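Local coordinates for protein ArtJ (Geobacillus stearothermophilus, PDB 2PVU) that binds arginine, lysine and histidine and probably delivers them to its cognate ATP-binding cassette transporter for uptake into the cell, at residues 254-257 with 258-262; 64-67 with 68-72; 240-243 with 244-248; 177-180 with 181-185. All blocks are in the same frame, centred on the assembly; numbering follows the deposited sequence. Where two conformers were deposited one is given.

Contact 1 (254-257 with 258-262)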
ATOM      1  N   THR A 254       8.695  -3.987 -15.501  1.00 22.66           N
ATOM      2  CA  THR A 254       7.559  -4.623 -16.179  1.00 22.76           C
ATOM      3  C   THR A 254       7.454  -6.135 -16.045  1.00 23.14           C
ATOM      4  O   THR A 254       6.324  -6.647 -15.989  1.00 21.39           O
ATOM      5  CB  THR A 254       7.203  -4.076 -17.577  1.00 24.33           C
ATOM      6  OG1 THR A 254       7.233  -5.100 -18.596  1.00 26.41           O
ATOM      7  CG2 THR A 254       7.953  -2.878 -17.900  1.00 17.90           C
ATOM      8  N   GLU A 255       8.589  -6.838 -15.962  1.00 24.06           N
ATOM      9  CA  GLU A 255       8.563  -8.291 -15.668  1.00 26.36           C
ATOM     10  C   GLU A 255       7.878  -8.553 -14.320  1.00 25.54           C
ATOM     11  O   GLU A 255       6.996  -9.415 -14.234  1.00 26.39           O
ATOM     12  CB  GLU A 255       9.956  -8.926 -15.645  1.00 25.76           C
ATOM     13  CG  GLU A 255      10.745  -8.907 -16.940  1.00 28.86           C
ATOM     14  CD  GLU A 255      12.236  -9.253 -16.700  1.00 31.48           C
ATOM     15  OE1 GLU A 255      12.565  -9.788 -15.591  1.00 38.31           O
ATOM     16  OE2 GLU A 255      13.076  -8.988 -17.606  1.00 37.73           O
ATOM     17  N   ILE A 256       8.287  -7.820 -13.278  1.00 25.02           N
ATOM     18  CA  ILE A 256       7.676  -7.929 -11.947  1.00 23.80           C
ATOM     19  C   ILE A 256       6.184  -7.564 -11.996  1.00 24.16           C
ATOM     20  O   ILE A 256       5.344  -8.285 -11.444  1.00 24.04           O
ATOM     21  CB  ILE A 256       8.395  -7.050 -10.902  1.00 23.96           C
ATOM     22  CG1 ILE A 256       9.868  -7.473 -10.799  1.00 21.80           C
ATOM     23  CG2 ILE A 256       7.688  -7.217  -9.536  1.00 24.50           C
ATOM     24  CD1 ILE A 256      10.773  -6.467 -10.044  1.00 23.56           C
ATOM     25  N   TYR A 257       5.865  -6.443 -12.645  1.00 23.90           N
ATOM     26  CA  TYR A 257       4.469  -6.003 -12.786  1.00 24.54           C
ATOM     27  C   TYR A 257       3.603  -7.079 -13.452  1.00 24.28           C
ATOM     28  O   TYR A 257       2.486  -7.382 -13.018  1.00 22.74           O
ATOM     29  CB  TYR A 257       4.383  -4.696 -13.589  1.00 24.33           C
ATOM     30  CG  TYR A 257       2.994  -4.128 -13.561  1.00 24.94           C
ATOM     31  CD1 TYR A 257       2.598  -3.227 -12.541  1.00 26.19           C
ATOM     32  CD2 TYR A 257       2.043  -4.518 -14.510  1.00 25.55           C
ATOM     33  CE1 TYR A 257       1.292  -2.725 -12.519  1.00 25.13           C
ATOM     34  CE2 TYR A 257       0.744  -4.051 -14.475  1.00 24.97           C
ATOM     35  CZ  TYR A 257       0.384  -3.135 -13.509  1.00 27.38           C
ATOM     36  OH  TYR A 257      -0.921  -2.692 -13.528  1.00 28.70           O
ATOM     37  N   LYS A 258       4.110  -7.656 -14.534  1.00 25.00           N
ATOM     38  CA  LYS A 258       3.357  -8.690 -15.232  1.00 27.14           C
ATOM     39  C   LYS A 258       3.171  -9.961 -14.394  1.00 27.64           C
ATOM     40  O   LYS A 258       2.123 -10.626 -14.477  1.00 28.67           O
ATOM     41  CB  LYS A 258       4.044  -9.036 -16.537  1.00 27.71           C
ATOM     42  CG  LYS A 258       3.938  -7.920 -17.571  1.00 30.66           C
ATOM     43  CD  LYS A 258       4.195  -8.458 -18.969  1.00 35.65           C
ATOM     44  CE  LYS A 258       5.675  -8.635 -19.273  1.00 38.17           C
ATOM     45  NZ  LYS A 258       5.897  -9.119 -20.677  1.00 39.37           N
ATOM     46  N   LYS A 259       4.206 -10.326 -13.642  1.00 27.58           N
ATOM     47  CA  LYS A 259       4.123 -11.443 -12.691  1.00 27.63           C
ATOM     48  C   LYS A 259       2.894 -11.287 -11.812  1.00 26.99           C
ATOM     49  O   LYS A 259       2.085 -12.205 -11.702  1.00 26.66           O
ATOM     50  CB  LYS A 259       5.389 -11.517 -11.823  1.00 27.22           C
ATOM     51  CG  LYS A 259       5.451 -12.742 -10.917  1.00 28.89           C
ATOM     52  CD  LYS A 259       6.691 -12.676 -10.022  1.00 28.99           C
ATOM     53  CE  LYS A 259       6.651 -13.786  -8.988  1.00 31.33           C
ATOM     54  NZ  LYS A 259       7.675 -13.562  -7.918  1.00 29.38           N
ATOM     55  N   TRP A 260       2.723 -10.103 -11.237  1.00 25.74           N
ATOM     56  CA  TRP A 260       1.723  -9.898 -10.204  1.00 26.15           C
ATOM     57  C   TRP A 260       0.343  -9.511 -10.724  1.00 27.55           C
ATOM     58  O   TRP A 260      -0.668  -9.811 -10.082  1.00 28.77           O
ATOM     59  CB  TRP A 260       2.251  -8.912  -9.150  1.00 25.64           C
ATOM     60  CG  TRP A 260       3.357  -9.580  -8.360  1.00 24.05           C
ATOM     61  CD1 TRP A 260       4.705  -9.471  -8.570  1.00 24.57           C
ATOM     62  CD2 TRP A 260       3.195 -10.511  -7.280  1.00 24.81           C
ATOM     63  NE1 TRP A 260       5.393 -10.276  -7.684  1.00 23.66           N
ATOM     64  CE2 TRP A 260       4.490 -10.920  -6.879  1.00 24.56           C
ATOM     65  CE3 TRP A 260       2.075 -11.033  -6.599  1.00 25.76           C
ATOM     66  CZ2 TRP A 260       4.708 -11.830  -5.813  1.00 25.63           C
ATOM     67  CZ3 TRP A 260       2.295 -11.961  -5.543  1.00 24.99           C
ATOM     68  CH2 TRP A 260       3.597 -12.336  -5.161  1.00 23.83           C
ATOM     69  N   PHE A 261       0.294  -8.880 -11.894  1.00 27.54           N
ATOM     70  CA  PHE A 261      -0.956  -8.321 -12.398  1.00 27.12           C
ATOM     71  C   PHE A 261      -1.413  -8.865 -13.735  1.00 27.40           C
ATOM     72  O   PHE A 261      -2.538  -8.605 -14.142  1.00 27.59           O
ATOM     73  CB  PHE A 261      -0.855  -6.796 -12.424  1.00 27.81           C
ATOM     74  CG  PHE A 261      -0.605  -6.219 -11.082  1.00 27.53           C
ATOM     75  CD1 PHE A 261      -1.622  -6.192 -10.136  1.00 29.03           C
ATOM     76  CD2 PHE A 261       0.671  -5.769 -10.716  1.00 28.70           C
ATOM     77  CE1 PHE A 261      -1.394  -5.703  -8.862  1.00 30.29           C
ATOM     78  CE2 PHE A 261       0.903  -5.260  -9.432  1.00 30.14           C
ATOM     79  CZ  PHE A 261      -0.131  -5.218  -8.508  1.00 30.17           C
ATOM     80  N   GLY A 262      -0.543  -9.609 -14.411  1.00 27.09           N
ATOM     81  CA  GLY A 262      -0.885 -10.318 -15.634  1.00 27.32           C
ATOM     82  C   GLY A 262      -1.122  -9.448 -16.849  1.00 27.86           C
ATOM     83  O   GLY A 262      -1.721  -9.881 -17.812  1.00 27.67           O
TER
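Tyr257 and Phe261, one helical turn apart, bring their rings together near the C-terminal end of helix 252-261. Traced outward, Tyr257 starts with CB beside the backbone N of Lys258; CG is anti to the backbone N (chi1 -171°), which lays the ring against the next turn. CD1 and CE1 then meet CD2 of Phe261, the shorter approach being 3.6 Å from CE1. CE2 lies 3.8 Å from CB of Phe261, which sits over the tyrosine face in a CH-pi contact, and CZ is 3.8 Å from CD2 of Phe261. A sulfate, probably from the crystallisation liquor, comes within about 3 Å of the nearest side-chain atom of Tyr257. The two planes are inclined at 36°, an oblique pair. With an alanine here, CB and CD2 of Phe261 would probably lose the ring face they rest on, opening a gap beside Pro265. In this family 3 solute-binding protein the helix packs on helix 66-78. On that side, Trp260 sets CD1 3.9 Å from Ile256 CG2, with Ile256 O at the indole edge; Asp69 accepts from NE1 and also pairs with Lys259. Phe261 N donates to Tyr257 O at 2.9 Å, and Gly262, with positive phi, leaves the helix.

Contact 2 (64-67 with 68-72)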
ATOM      1  N   VAL A  64       6.063 -12.178   0.757  1.00 23.40           N
ATOM      2  CA  VAL A  64       6.052 -12.188  -0.727  1.00 23.10           C
ATOM      3  C   VAL A  64       5.230 -11.016  -1.259  1.00 22.66           C
ATOM      4  O   VAL A  64       4.462 -10.403  -0.504  1.00 23.48           O
ATOM      5  CB  VAL A  64       5.494 -13.539  -1.279  1.00 23.19           C
ATOM      6  CG1 VAL A  64       6.377 -14.697  -0.821  1.00 21.61           C
ATOM      7  CG2 VAL A  64       4.018 -13.759  -0.864  1.00 21.78           C
ATOM      8  N   GLY A  65       5.378 -10.712  -2.548  1.00 22.32           N
ATOM      9  CA  GLY A  65       4.498  -9.758  -3.176  1.00 22.81           C
ATOM     10  C   GLY A  65       5.211  -8.815  -4.125  1.00 22.78           C
ATOM     11  O   GLY A  65       6.469  -8.888  -4.311  1.00 22.55           O
ATOM     12  N   PHE A  66       4.408  -7.971  -4.766  1.00 21.29           N
ATOM     13  CA  PHE A  66       4.973  -7.054  -5.749  1.00 21.83           C
ATOM     14  C   PHE A  66       6.038  -6.122  -5.135  1.00 21.74           C
ATOM     15  O   PHE A  66       7.127  -5.900  -5.719  1.00 22.33           O
ATOM     16  CB  PHE A  66       3.848  -6.235  -6.385  1.00 21.26           C
ATOM     17  CG  PHE A  66       4.339  -5.141  -7.292  1.00 22.19           C
ATOM     18  CD1 PHE A  66       4.567  -5.397  -8.629  1.00 20.92           C
ATOM     19  CD2 PHE A  66       4.592  -3.840  -6.782  1.00 21.96           C
ATOM     20  CE1 PHE A  66       5.063  -4.389  -9.521  1.00 21.73           C
ATOM     21  CE2 PHE A  66       5.083  -2.804  -7.656  1.00 22.55           C
ATOM     22  CZ  PHE A  66       5.305  -3.071  -9.018  1.00 22.02           C
ATOM     23  N   ASP A  67       5.717  -5.548  -3.979  1.00 21.53           N
ATOM     24  CA  ASP A  67       6.661  -4.654  -3.316  1.00 21.88           C
ATOM     25  C   ASP A  67       7.905  -5.438  -2.935  1.00 21.32           C
ATOM     26  O   ASP A  67       9.003  -4.892  -2.966  1.00 22.15           O
ATOM     27  CB  ASP A  67       6.078  -4.046  -2.027  1.00 20.80           C
ATOM     28  CG  ASP A  67       5.233  -2.812  -2.265  1.00 23.57           C
ATOM     29  OD1 ASP A  67       5.252  -2.209  -3.390  1.00 22.77           O
ATOM     30  OD2 ASP A  67       4.585  -2.400  -1.254  1.00 22.93           O
ATOM     31  N   VAL A  68       7.747  -6.695  -2.527  1.00 22.90           N
ATOM     32  CA  VAL A  68       8.917  -7.541  -2.194  1.00 22.63           C
ATOM     33  C   VAL A  68       9.866  -7.720  -3.377  1.00 22.78           C
ATOM     34  O   VAL A  68      11.084  -7.555  -3.236  1.00 22.58           O
ATOM     35  CB  VAL A  68       8.514  -8.907  -1.591  1.00 22.05           C
ATOM     36  CG1 VAL A  68       9.756  -9.749  -1.211  1.00 20.78           C
ATOM     37  CG2 VAL A  68       7.580  -8.680  -0.368  1.00 22.14           C
ATOM     38  N   ASP A  69       9.322  -8.075  -4.541  1.00 22.69           N
ATOM     39  CA  ASP A  69      10.147  -8.346  -5.713  1.00 22.63           C
ATOM     40  C   ASP A  69      10.755  -7.039  -6.207  1.00 22.04           C
ATOM     41  O   ASP A  69      11.889  -7.014  -6.656  1.00 21.89           O
ATOM     42  CB  ASP A  69       9.339  -8.970  -6.846  1.00 22.96           C
ATOM     43  CG  ASP A  69       8.912 -10.399  -6.551  1.00 26.06           C
ATOM     44  OD1 ASP A  69       9.435 -11.009  -5.587  1.00 25.43           O
ATOM     45  OD2 ASP A  69       8.054 -10.901  -7.311  1.00 27.51           O
ATOM     46  N   LEU A  70       9.977  -5.969  -6.162  1.00 21.35           N
ATOM     47  CA  LEU A  70      10.512  -4.697  -6.616  1.00 21.27           C
ATOM     48  C   LEU A  70      11.646  -4.251  -5.705  1.00 20.72           C
ATOM     49  O   LEU A  70      12.709  -3.851  -6.182  1.00 20.11           O
ATOM     50  CB  LEU A  70       9.417  -3.627  -6.710  1.00 23.04           C
ATOM     51  CG  LEU A  70       9.912  -2.232  -7.092  1.00 24.51           C
ATOM     52  CD1 LEU A  70      10.496  -2.175  -8.518  1.00 26.97           C
ATOM     53  CD2 LEU A  70       8.787  -1.250  -6.969  1.00 23.32           C
ATOM     54  N   LEU A  71      11.453  -4.342  -4.387  1.00 20.70           N
ATOM     55  CA  LEU A  71      12.529  -3.985  -3.440  1.00 20.45           C
ATOM     56  C   LEU A  71      13.834  -4.758  -3.722  1.00 20.74           C
ATOM     57  O   LEU A  71      14.905  -4.180  -3.754  1.00 21.50           O
ATOM     58  CB  LEU A  71      12.060  -4.189  -1.982  1.00 20.38           C
ATOM     59  CG  LEU A  71      13.084  -3.852  -0.876  1.00 20.53           C
ATOM     60  CD1 LEU A  71      13.309  -2.355  -0.758  1.00 19.97           C
ATOM     61  CD2 LEU A  71      12.613  -4.473   0.449  1.00 22.10           C
ATOM     62  N   ASP A  72      13.737  -6.050  -3.968  1.00 20.81           N
ATOM     63  CA  ASP A  72      14.939  -6.833  -4.249  1.00 22.92           C
ATOM     64  C   ASP A  72      15.669  -6.359  -5.494  1.00 22.02           C
ATOM     65  O   ASP A  72      16.896  -6.257  -5.507  1.00 22.97           O
ATOM     66  CB  ASP A  72      14.573  -8.301  -4.416  1.00 22.95           C
ATOM     67  CG  ASP A  72      15.792  -9.177  -4.347  1.00 28.93           C
ATOM     68  OD1 ASP A  72      16.517  -9.076  -3.322  1.00 31.96           O
ATOM     69  OD2 ASP A  72      16.045  -9.911  -5.322  1.00 29.19           O
TER
HETATM   70  O   HOH W   1       7.743 -12.247  -3.677  1.00 25.13           O
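Phe66 (chi1 173°) and Leu70 (chi1 176°) both swing CG to the side opposite the backbone N, which makes the two side chains run alongside each other in the same direction, and CE2 of the Phe66 ring comes 4.1 Å from CD2 of Leu70. This is an i to i+4 pair in the first turns of helix 66-78, for which Gly65 is the N-cap. At the backbone angles of Gly65 a side chain would collide with the carbonyl O of Val64. The first-turn carbonyls are taken up in order: Asp69 N donates to Gly65 O at 3.0 Å, Leu70 N to Phe66 O and Leu71 N to Asp67 O. Val68 reaches back over the start of the helix, where Val68 CG2 lies 3.4 Å from Val64 C. Helix 252-261 covers the phenyl ring through Ile256 and Trp260. The Asp67 carboxylate is held by Tyr124 OH and by the N of Gly107, a residue of the lysine pocket, so it probably helps position that loop. While OD2 of Asp69 is engaged by helix 252-261, OD1 accepts from a water at 2.8 Å, and that same water receives the N-H of Gly65 at 3.0 Å.

Contact 3 (240-243 with 244-248)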
ATOM      1  N   VAL A 240      18.338   4.801  -4.117  1.00 22.48           N
ATOM      2  CA  VAL A 240      17.102   4.092  -4.414  1.00 21.00           C
ATOM      3  C   VAL A 240      16.444   4.732  -5.663  1.00 21.34           C
ATOM      4  O   VAL A 240      15.990   4.004  -6.536  1.00 22.90           O
ATOM      5  CB  VAL A 240      16.147   4.024  -3.186  1.00 21.32           C
ATOM      6  CG1 VAL A 240      14.722   3.548  -3.594  1.00 20.88           C
ATOM      7  CG2 VAL A 240      16.713   3.064  -2.107  1.00 20.48           C
ATOM      8  N   ASP A 241      16.396   6.069  -5.751  1.00 20.65           N
ATOM      9  CA  ASP A 241      15.837   6.727  -6.963  1.00 21.02           C
ATOM     10  C   ASP A 241      16.568   6.329  -8.246  1.00 21.81           C
ATOM     11  O   ASP A 241      15.946   6.053  -9.274  1.00 21.11           O
ATOM     12  CB  ASP A 241      15.819   8.271  -6.803  1.00 21.33           C
ATOM     13  CG  ASP A 241      14.707   8.743  -5.909  1.00 21.82           C
ATOM     14  OD1 ASP A 241      13.782   7.934  -5.687  1.00 24.85           O
ATOM     15  OD2 ASP A 241      14.733   9.930  -5.456  1.00 23.80           O
ATOM     16  N   GLU A 242      17.901   6.282  -8.193  1.00 20.44           N
ATOM     17  CA  GLU A 242      18.671   5.900  -9.376  1.00 21.22           C
ATOM     18  C   GLU A 242      18.420   4.411  -9.695  1.00 21.63           C
ATOM     19  O   GLU A 242      18.278   4.045 -10.874  1.00 21.91           O
ATOM     20  CB  GLU A 242      20.173   6.191  -9.172  1.00 20.84           C
ATOM     21  CG  GLU A 242      21.095   5.678 -10.290  1.00 24.09           C
ATOM     22  CD  GLU A 242      20.874   6.380 -11.628  1.00 30.71           C
ATOM     23  OE1 GLU A 242      20.185   7.432 -11.679  1.00 33.57           O
ATOM     24  OE2 GLU A 242      21.427   5.878 -12.647  1.00 35.80           O
ATOM     25  N   ALA A 243      18.361   3.571  -8.661  1.00 21.20           N
ATOM     26  CA  ALA A 243      18.158   2.128  -8.863  1.00 20.69           C
ATOM     27  C   ALA A 243      16.776   1.856  -9.459  1.00 21.27           C
ATOM     28  O   ALA A 243      16.606   0.972 -10.330  1.00 21.05           O
ATOM     29  CB  ALA A 243      18.288   1.401  -7.558  1.00 21.77           C
ATOM     30  N   LEU A 244      15.764   2.551  -8.933  1.00 20.81           N
ATOM     31  CA  LEU A 244      14.414   2.393  -9.481  1.00 21.96           C
ATOM     32  C   LEU A 244      14.377   2.745 -10.990  1.00 22.12           C
ATOM     33  O   LEU A 244      13.744   2.032 -11.786  1.00 22.81           O
ATOM     34  CB  LEU A 244      13.428   3.285  -8.709  1.00 21.53           C
ATOM     35  CG  LEU A 244      11.954   3.334  -9.171  1.00 24.04           C
ATOM     36  CD1 LEU A 244      11.271   1.962  -9.175  1.00 21.75           C
ATOM     37  CD2 LEU A 244      11.132   4.302  -8.301  1.00 22.24           C
ATOM     38  N   LYS A 245      15.052   3.835 -11.360  1.00 23.23           N
ATOM     39  CA  LYS A 245      15.208   4.246 -12.770  1.00 24.06           C
ATOM     40  C   LYS A 245      15.812   3.137 -13.577  1.00 24.21           C
ATOM     41  O   LYS A 245      15.335   2.825 -14.668  1.00 24.23           O
ATOM     42  CB  LYS A 245      16.075   5.525 -12.893  1.00 25.13           C
ATOM     43  CG  LYS A 245      15.285   6.746 -12.542  1.00 29.08           C
ATOM     44  CD  LYS A 245      16.088   8.016 -12.628  1.00 33.46           C
ATOM     45  CE  LYS A 245      15.285   9.190 -12.018  1.00 36.42           C
ATOM     46  NZ  LYS A 245      16.135  10.429 -11.897  1.00 38.34           N
ATOM     47  N   ASN A 246      16.880   2.563 -13.034  1.00 25.14           N
ATOM     48  CA  ASN A 246      17.598   1.462 -13.687  1.00 26.04           C
ATOM     49  C   ASN A 246      16.707   0.221 -13.846  1.00 25.88           C
ATOM     50  O   ASN A 246      16.628  -0.355 -14.934  1.00 26.08           O
ATOM     51  CB  ASN A 246      18.903   1.178 -12.947  1.00 26.91           C
ATOM     52  CG  ASN A 246      19.969   2.316 -13.137  1.00 33.53           C
ATOM     53  OD1 ASN A 246      20.934   2.439 -12.348  1.00 38.67           O
ATOM     54  ND2 ASN A 246      19.794   3.143 -14.186  1.00 35.77           N
ATOM     55  N   VAL A 247      15.993  -0.145 -12.779  1.00 25.63           N
ATOM     56  CA  VAL A 247      14.987  -1.234 -12.816  1.00 24.71           C
ATOM     57  C   VAL A 247      13.853  -1.020 -13.835  1.00 24.67           C
ATOM     58  O   VAL A 247      13.456  -1.960 -14.546  1.00 24.26           O
ATOM     59  CB  VAL A 247      14.440  -1.547 -11.392  1.00 25.09           C
ATOM     60  CG1 VAL A 247      13.219  -2.519 -11.430  1.00 23.22           C
ATOM     61  CG2 VAL A 247      15.570  -2.154 -10.548  1.00 25.21           C
ATOM     62  N   ILE A 248      13.331   0.199 -13.912  1.00 24.38           N
ATOM     63  CA  ILE A 248      12.336   0.520 -14.930  1.00 25.12           C
ATOM     64  C   ILE A 248      12.953   0.474 -16.334  1.00 25.65           C
ATOM     65  O   ILE A 248      12.413  -0.165 -17.246  1.00 25.47           O
ATOM     66  CB  ILE A 248      11.669   1.877 -14.679  1.00 25.26           C
ATOM     67  CG1 ILE A 248      10.802   1.814 -13.392  1.00 24.37           C
ATOM     68  CG2 ILE A 248      10.860   2.314 -15.944  1.00 25.19           C
ATOM     69  CD1 ILE A 248      10.341   3.156 -12.853  1.00 26.64           C
TER
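Backbone hydrogen bonds carry most of the contact between Val240 to Ala243 and Leu244 to Ile248, in the regular i to i+4 pattern of an alpha helix. The bonds from Leu244 N to Val240 O and from Val247 N to Ala243 O are both 2.8 Å; the one from Lys245 N to Asp241 O stretches to 3.2 Å. Among polar side chains, Glu242 bends at chi2 (66°), and its carboxylate becomes a near neighbour of the Asn246 amide rather than a bonded partner: OE2 of Glu242 and OD1 of Asn246, both acceptors, are 3.5 Å apart. Carboxylate and amide planes stand nearly perpendicular, 89° apart, on the exposed side of the helix. Charge acts at longer range: Lys245 NZ is 5.0 Å from Glu242 OE1, an attraction that would probably be softened by solvent. Asp241 is tied elsewhere, to Lys237 and to the N of Asp122. Side-chain carbons also pack on carbonyl oxygens: CG of Lys245 lies 3.4 Å from Asp241 O and CG2 of Val247 3.3 Å from Ala243 O. The buried side of helix 237-249 faces several elements at once: Ala243 meets Ala77 and Ala78 of helix 66-78, Val247 touches Ala73 of that helix and Tyr253 of helix 252-261, and Val240 reaches Met228 and Phe230 on strand 224-231.

Contact 4 (177-180 with 181-185)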
ATOM      1  N   THR A 177      -4.701  -3.779  10.551  1.00 21.02           N
ATOM      2  CA  THR A 177      -4.421  -4.300   9.184  1.00 21.61           C
ATOM      3  C   THR A 177      -5.639  -4.139   8.292  1.00 22.42           C
ATOM      4  O   THR A 177      -6.798  -4.158   8.779  1.00 22.08           O
ATOM      5  CB  THR A 177      -4.019  -5.767   9.190  1.00 20.93           C
ATOM      6  OG1 THR A 177      -5.088  -6.571   9.708  1.00 24.61           O
ATOM      7  CG2 THR A 177      -2.763  -6.002  10.041  1.00 22.26           C
ATOM      8  N   THR A 178      -5.386  -4.050   6.985  1.00 22.05           N
ATOM      9  CA  THR A 178      -6.487  -4.137   6.009  1.00 22.99           C
ATOM     10  C   THR A 178      -7.136  -5.529   6.054  1.00 22.46           C
ATOM     11  O   THR A 178      -8.343  -5.661   5.801  1.00 21.85           O
ATOM     12  CB  THR A 178      -5.939  -3.803   4.617  1.00 23.14           C
ATOM     13  OG1 THR A 178      -5.436  -2.490   4.706  1.00 23.59           O
ATOM     14  CG2 THR A 178      -7.038  -3.890   3.482  1.00 20.52           C
ATOM     15  N   VAL A 179      -6.366  -6.562   6.394  1.00 23.58           N
ATOM     16  CA  VAL A 179      -6.914  -7.913   6.505  1.00 23.98           C
ATOM     17  C   VAL A 179      -8.103  -7.936   7.479  1.00 23.62           C
ATOM     18  O   VAL A 179      -9.176  -8.455   7.157  1.00 22.47           O
ATOM     19  CB  VAL A 179      -5.841  -8.942   6.987  1.00 26.00           C
ATOM     20  CG1 VAL A 179      -6.526 -10.268   7.418  1.00 24.46           C
ATOM     21  CG2 VAL A 179      -4.827  -9.209   5.870  1.00 27.48           C
ATOM     22  N   VAL A 180      -7.905  -7.372   8.665  1.00 23.80           N
ATOM     23  CA  VAL A 180      -8.979  -7.292   9.685  1.00 24.01           C
ATOM     24  C   VAL A 180     -10.169  -6.408   9.265  1.00 23.90           C
ATOM     25  O   VAL A 180     -11.324  -6.758   9.541  1.00 22.64           O
ATOM     26  CB  VAL A 180      -8.429  -6.889  11.054  1.00 24.27           C
ATOM     27  CG1 VAL A 180      -9.581  -6.586  12.046  1.00 26.80           C
ATOM     28  CG2 VAL A 180      -7.530  -8.004  11.598  1.00 25.15           C
ATOM     29  N   ALA A 181      -9.900  -5.274   8.608  1.00 22.71           N
ATOM     30  CA  ALA A 181     -10.965  -4.489   7.981  1.00 22.54           C
ATOM     31  C   ALA A 181     -11.884  -5.345   7.119  1.00 23.27           C
ATOM     32  O   ALA A 181     -13.117  -5.268   7.231  1.00 22.52           O
ATOM     33  CB  ALA A 181     -10.351  -3.267   7.148  1.00 23.03           C
ATOM     34  N   ILE A 182     -11.285  -6.137   6.223  1.00 23.47           N
ATOM     35  CA  ILE A 182     -12.048  -7.024   5.325  1.00 23.78           C
ATOM     36  C   ILE A 182     -12.846  -8.070   6.098  1.00 21.80           C
ATOM     37  O   ILE A 182     -14.021  -8.296   5.813  1.00 21.41           O
ATOM     38  CB  ILE A 182     -11.122  -7.682   4.261  1.00 23.56           C
ATOM     39  CG1 ILE A 182     -10.689  -6.620   3.236  1.00 24.81           C
ATOM     40  CG2 ILE A 182     -11.840  -8.827   3.534  1.00 24.80           C
ATOM     41  CD1 ILE A 182      -9.474  -7.014   2.433  1.00 25.23           C
ATOM     42  N   MET A 183     -12.210  -8.684   7.099  1.00 21.76           N
ATOM     43  CA  MET A 183     -12.898  -9.615   7.989  0.50 21.43           C
ATOM     44  C   MET A 183     -14.130  -8.992   8.640  1.00 20.58           C
ATOM     45  O   MET A 183     -15.150  -9.682   8.799  1.00 20.18           O
ATOM     46  CB  MET A 183     -11.939 -10.171   9.053  0.50 20.89           C
ATOM     47  CG  MET A 183     -10.836 -11.043   8.469  0.50 21.18           C
ATOM     48  SD  MET A 183      -9.672 -11.753   9.656  0.50 22.59           S
ATOM     49  CE  MET A 183      -9.039 -13.091   8.630  0.50 20.74           C
ATOM     50  N   GLU A 184     -14.040  -7.707   9.024  1.00 20.93           N
ATOM     51  CA  GLU A 184     -15.192  -7.023   9.652  1.00 21.70           C
ATOM     52  C   GLU A 184     -16.283  -6.720   8.607  1.00 21.12           C
ATOM     53  O   GLU A 184     -17.439  -6.567   8.961  1.00 20.82           O
ATOM     54  CB  GLU A 184     -14.785  -5.717  10.379  1.00 21.48           C
ATOM     55  CG  GLU A 184     -14.254  -5.894  11.823  1.00 25.15           C
ATOM     56  CD  GLU A 184     -15.276  -6.521  12.819  1.00 24.51           C
ATOM     57  OE1 GLU A 184     -16.115  -5.815  13.436  1.00 23.56           O
ATOM     58  OE2 GLU A 184     -15.174  -7.720  13.033  1.00 24.73           O
ATOM     59  N   LEU A 185     -15.898  -6.579   7.335  1.00 20.90           N
ATOM     60  CA  LEU A 185     -16.895  -6.502   6.245  1.00 21.03           C
ATOM     61  C   LEU A 185     -17.618  -7.847   6.137  1.00 21.11           C
ATOM     62  O   LEU A 185     -18.841  -7.903   6.095  1.00 21.90           O
ATOM     63  CB  LEU A 185     -16.228  -6.154   4.904  1.00 19.68           C
ATOM     64  CG  LEU A 185     -17.160  -6.118   3.703  1.00 21.36           C
ATOM     65  CD1 LEU A 185     -18.263  -5.019   3.879  1.00 21.95           C
ATOM     66  CD2 LEU A 185     -16.324  -5.910   2.419  1.00 21.83           C
TER
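The carbonyl O of Val180 receives the N-H of Glu184 at 2.9 Å, the shortest hydrogen bond between Thr177-Val180 and Ala181-Leu185. One residue back, Met183 N donates to Val179 O at 3.0 Å, and Ile182 N reaches Thr178 O at the same length. The first link in the series, from Ala181 N to Thr177 O, is weak at 3.3 Å. Thr177 also caps the helix through its side chain: OG1, at chi1 62°, accepts from Val180 N at 3.1 Å with a nearly straight N-H (165°), the classic threonine N-cap. On the outer side, Val179 and Met183 lie alongside each other and point the same way, though this holds for one of two methionine conformers and is tentative. Ile182 crosses Thr178 on the inner side, its CD1 4.1 Å from the threonine CG2, and packs on Leu132 of strand 125-134. Thr178 OG1 is hydrogen-bonded to Gln153, a residue of the ligand pocket, and the nearest side-chain atom of Thr178 is about 5 Å from the bound lysine. Helix 178-186 follows strand 172-175 and leads into strand 192-196, and its capped N-terminus beside the pocket belongs to the ligand-binding cleft of a two-lobed periplasmic-type binding protein.

All four contacts follow the i to i+4 rhythm of a helix, yet their side chains reflect where each helix lies. Contact 2 is the buried one; contacts 1, 3 and 4 each keep an exposed side. Contacts 1, 2 and 3 gather in one region, with helix 66-78 as the shared element: contact 1 meets contact 2 by polar bonds as well as packing, whereas contact 3 meets it by apolar packing of Leu70 on Val247 and Leu244. Contact 4 stands apart, its centre about 33 Å from that of contact 3 and on the opposite side of the chain's centre. Contacts 2 and 4 are helix starts, with a glycine at the N-cap position in one and a capping threonine side chain in the other; contact 1 closes a helix with a pair of aromatic rings, and contact 3 is a mid-helix segment.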